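Local coordinates for protein Diedel (Drosophila melanogaster, PDB 3ZZO), which acts as a secreted immune cytokine that promotes survival of Sindbis virus infection by suppressing the immune deficiency pathway, at residues L8-M13 and I24-N29. Sequence-based numbering, arbitrary orientation. Where two conformers were deposited one is given.
Sequences LVEFKM and IENYPN
Lys12 NZ, Pro28 O and the side-chain amide of Asn29 meet at one water molecule. Its oxygen accepts from Lys12 NZ at 2.8 Å and donates to Pro28 O at 2.9 Å, while Asn29 ND2 adds a weak bond. Lysine suits this place because its four-carbon chain, extended with chi2 to chi4 all near 180°, carries the ammonium group toward the loop, where the water completes the link; Lys12 CE passes 4.3 Å from Asn29 C. A second water sits within bonding distance of both Glu10 OE1, at a short 2.5 Å, and Asn29 O, at 3.0 Å; glutamate's chain, extended beyond CG, brings the carboxylate to it. The other carboxylate oxygen, Glu10 OE2, forms a salt bridge with Lys85, so a single acidic group faces the loop and the neighbouring strand 81-89 together. In the ferredoxin-like subdomain SD1, strand 31-35 lies between strands 6-13 and 24-25, and this largely water-mediated contact therefore reaches past it to the turn leading from 24-25 back into 31-35. Closed by Asn29 N bonding to Asn26 O at 2.7 Å, this is a type VIa beta turn with cis Pro28 at its third position; proline most readily accepts that geometry. Asn26 turns its CG anti to the backbone N (chi1 -171°), bringing OD1 to 4.1 Å from Glu10 CD, a loose van der Waals approach without a bond, amide and carboxylate planes 74° apart. Phe11 starts away from the loop and is buried; its ring meets Phe72 of helix 69-75 edge-to-face, a fitting place for a large apolar ring between sheet and helix.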
ATOM      1  N   LEU A   8      -3.677  -2.735   4.065  1.00  6.43           N
ATOM      2  CA  LEU A   8      -3.310  -1.931   5.232  1.00  7.21           C
ATOM      3  C   LEU A   8      -2.113  -2.578   5.882  1.00  6.46           C
ATOM      4  O   LEU A   8      -2.200  -3.741   6.307  1.00  8.08           O
ATOM      5  CB  LEU A   8      -4.474  -1.949   6.262  0.50  7.79           C
ATOM      6  CG  LEU A   8      -5.907  -1.541   5.804  0.50  7.77           C
ATOM      7  CD1 LEU A   8      -6.958  -2.030   6.788  0.50  9.14           C
ATOM      8  CD2 LEU A   8      -5.983  -0.049   5.568  0.50 11.04           C
ATOM      9  N   VAL A   9      -0.990  -1.896   5.959  1.00  6.49           N
ATOM     10  CA  VAL A   9       0.236  -2.436   6.476  1.00  6.74           C
ATOM     11  C   VAL A   9       0.698  -1.651   7.682  1.00  6.78           C
ATOM     12  O   VAL A   9       0.799  -0.420   7.630  1.00  7.64           O
ATOM     13  CB  VAL A   9       1.339  -2.417   5.407  1.00  7.03           C
ATOM     14  CG1 VAL A   9       2.645  -3.035   5.925  1.00  8.49           C
ATOM     15  CG2 VAL A   9       0.886  -3.113   4.128  1.00  8.20           C
ATOM     16  N   GLU A  10       0.956  -2.349   8.790  1.00  6.46           N
ATOM     17  CA  GLU A  10       1.583  -1.752   9.966  1.00  6.73           C
ATOM     18  C   GLU A  10       2.991  -2.299  10.053  1.00  7.09           C
ATOM     19  O   GLU A  10       3.220  -3.491   9.851  1.00  6.79           O
ATOM     20  CB  GLU A  10       0.821  -2.103  11.253  1.00  8.45           C
ATOM     21  CG  GLU A  10      -0.551  -1.531  11.298  1.00 12.94           C
ATOM     22  CD  GLU A  10      -1.237  -1.810  12.647  1.00 16.20           C
ATOM     23  OE1 GLU A  10      -0.601  -2.272  13.636  1.00 21.22           O
ATOM     24  OE2 GLU A  10      -2.484  -1.632  12.696  1.00 19.77           O
ATOM     25  N   PHE A  11       3.947  -1.423  10.347  1.00  6.55           N
ATOM     26  CA  PHE A  11       5.347  -1.832  10.300  1.00  6.80           C
ATOM     27  C   PHE A  11       6.188  -0.898  11.148  1.00  6.37           C
ATOM     28  O   PHE A  11       5.770   0.231  11.458  1.00  7.76           O
ATOM     29  CB  PHE A  11       5.848  -1.807   8.843  1.00  6.59           C
ATOM     30  CG  PHE A  11       5.822  -0.432   8.191  1.00  6.66           C
ATOM     31  CD1 PHE A  11       4.644   0.062   7.625  1.00  6.89           C
ATOM     32  CD2 PHE A  11       6.965   0.355   8.155  1.00  6.82           C
ATOM     33  CE1 PHE A  11       4.633   1.327   7.076  1.00  7.19           C
ATOM     34  CE2 PHE A  11       6.938   1.637   7.589  1.00  6.56           C
ATOM     35  CZ  PHE A  11       5.770   2.106   7.053  1.00  7.32           C
ATOM     36  N   LYS A  12       7.382  -1.334  11.465  1.00  7.26           N
ATOM     37  CA  LYS A  12       8.400  -0.489  12.080  1.00  7.41           C
ATOM     38  C   LYS A  12       9.544  -0.346  11.084  1.00  7.60           C
ATOM     39  O   LYS A  12       9.578  -1.016  10.055  1.00  7.82           O
ATOM     40  CB  LYS A  12       8.837  -1.040  13.430  1.00  7.75           C
ATOM     41  CG  LYS A  12       7.777  -0.807  14.482  1.00  9.49           C
ATOM     42  CD  LYS A  12       8.076  -1.467  15.853  1.00 11.29           C
ATOM     43  CE  LYS A  12       6.942  -1.195  16.856  1.00 13.34           C
ATOM     44  NZ  LYS A  12       7.111  -2.014  18.081  1.00 16.08           N
ATOM     45  N   MET A  13      10.444   0.591  11.350  1.00  7.85           N
ATOM     46  CA  MET A  13      11.521   0.940  10.424  1.00  8.71           C
ATOM     47  C   MET A  13      12.832   0.990  11.179  1.00  8.81           C
ATOM     48  O   MET A  13      12.931   1.631  12.224  1.00  9.58           O
ATOM     49  CB  MET A  13      11.265   2.369   9.846  1.00  9.70           C
ATOM     50  CG  MET A  13      10.000   2.459   9.043  1.00  9.44           C
ATOM     51  SD  MET A  13       9.710   4.100   8.416  1.00  9.33           S
ATOM     52  CE  MET A  13      10.901   4.147   7.074  1.00  9.26           C
ATOM     53  N   ILE A  24       2.049   6.978   7.678  1.00  8.92           N
ATOM     54  CA  ILE A  24       1.695   7.855   8.777  1.00 10.39           C
ATOM     55  C   ILE A  24       2.134   7.265  10.102  1.00  9.63           C
ATOM     56  O   ILE A  24       2.216   6.046  10.293  1.00  9.08           O
ATOM     57  CB  ILE A  24       0.232   8.186   8.778  1.00 13.56           C
ATOM     58  CG1 ILE A  24      -0.591   7.038   9.105  1.00 13.29           C
ATOM     59  CG2 ILE A  24      -0.198   8.825   7.466  1.00 17.10           C
ATOM     60  CD1 ILE A  24      -2.081   7.362   9.332  1.00 18.92           C
ATOM     61  N   GLU A  25       2.456   8.138  11.012  1.00 14.22           N
ATOM     62  CA  GLU A  25       2.812   7.733  12.339  1.00 14.65           C
ATOM     63  C   GLU A  25       1.693   7.026  13.039  1.00 15.89           C
ATOM     64  O   GLU A  25       0.555   7.461  13.008  1.00 19.65           O
ATOM     65  CB  GLU A  25       3.173   8.941  13.186  1.00 19.49           C
ATOM     66  CG  GLU A  25       4.503   9.447  12.970  1.00 22.42           C
ATOM     67  CD  GLU A  25       5.628   8.492  13.520  1.00 20.41           C
ATOM     68  OE1 GLU A  25       5.360   7.643  14.390  1.00 21.81           O
ATOM     69  OE2 GLU A  25       6.707   8.636  12.963  1.00 24.93           O
ATOM     70  N   ASN A  26       2.037   5.945  13.736  1.00 13.96           N
ATOM     71  CA  ASN A  26       1.072   5.191  14.509  1.00 17.08           C
ATOM     72  C   ASN A  26       1.762   4.841  15.822  1.00 16.54           C
ATOM     73  O   ASN A  26       1.587   3.809  16.336  1.00 16.70           O
ATOM     74  CB  ASN A  26       0.630   3.938  13.732  1.00 18.00           C
ATOM     75  CG  ASN A  26      -0.535   3.188  14.362  1.00 22.98           C
ATOM     76  OD1 ASN A  26      -0.582   1.948  14.263  1.00 28.87           O
ATOM     77  ND2 ASN A  26      -1.492   3.907  14.957  1.00 28.07           N
ATOM     78  N   TYR A  27       2.599   5.729  16.360  1.00 17.30           N
ATOM     79  CA  TYR A  27       3.239   5.543  17.641  1.00 17.27           C
ATOM     80  C   TYR A  27       2.169   5.224  18.698  1.00 18.94           C
ATOM     81  O   TYR A  27       1.146   5.871  18.753  1.00 23.91           O
ATOM     82  CB  TYR A  27       4.017   6.843  18.024  1.00 18.21           C
ATOM     83  CG  TYR A  27       4.570   6.831  19.412  1.00 16.88           C
ATOM     84  CD1 TYR A  27       5.801   6.295  19.695  1.00 17.48           C
ATOM     85  CD2 TYR A  27       3.837   7.359  20.464  1.00 21.04           C
ATOM     86  CE1 TYR A  27       6.316   6.257  21.000  1.00 18.14           C
ATOM     87  CE2 TYR A  27       4.311   7.304  21.765  1.00 18.60           C
ATOM     88  CZ  TYR A  27       5.555   6.779  22.043  1.00 17.76           C
ATOM     89  OH  TYR A  27       6.038   6.740  23.287  1.00 18.79           O
ATOM     90  N   PRO A  28       2.403   4.259  19.595  1.00 17.77           N
ATOM     91  CA  PRO A  28       3.653   3.509  19.813  1.00 16.09           C
ATOM     92  C   PRO A  28       3.696   2.213  19.039  1.00 16.37           C
ATOM     93  O   PRO A  28       4.473   1.357  19.435  1.00 18.49           O
ATOM     94  CB  PRO A  28       3.622   3.217  21.342  1.00 17.00           C
ATOM     95  CG  PRO A  28       2.169   3.028  21.588  1.00 20.11           C
ATOM     96  CD  PRO A  28       1.432   4.012  20.711  1.00 21.66           C
ATOM     97  N   ASN A  29       2.898   2.103  17.973  1.00 17.66           N
ATOM     98  CA  ASN A  29       2.818   0.829  17.204  1.00 19.31           C
ATOM     99  C   ASN A  29       3.410   0.965  15.828  1.00 16.63           C
ATOM    100  O   ASN A  29       3.015   0.266  14.911  1.00 21.83           O
ATOM    101  CB  ASN A  29       1.372   0.388  17.185  1.00 21.60           C
ATOM    102  CG  ASN A  29       0.918   0.072  18.566  1.00 28.52           C
ATOM    103  OD1 ASN A  29       0.040   0.714  19.086  1.00 30.19           O
ATOM    104  ND2 ASN A  29       1.600  -0.870  19.218  1.00 32.29           N
TER
HETATM  105  O   HOH W   1       1.706  -2.377  14.674  1.00 19.49           O
HETATM  106  O   HOH W   2       4.771  -1.487  19.583  1.00 26.04           O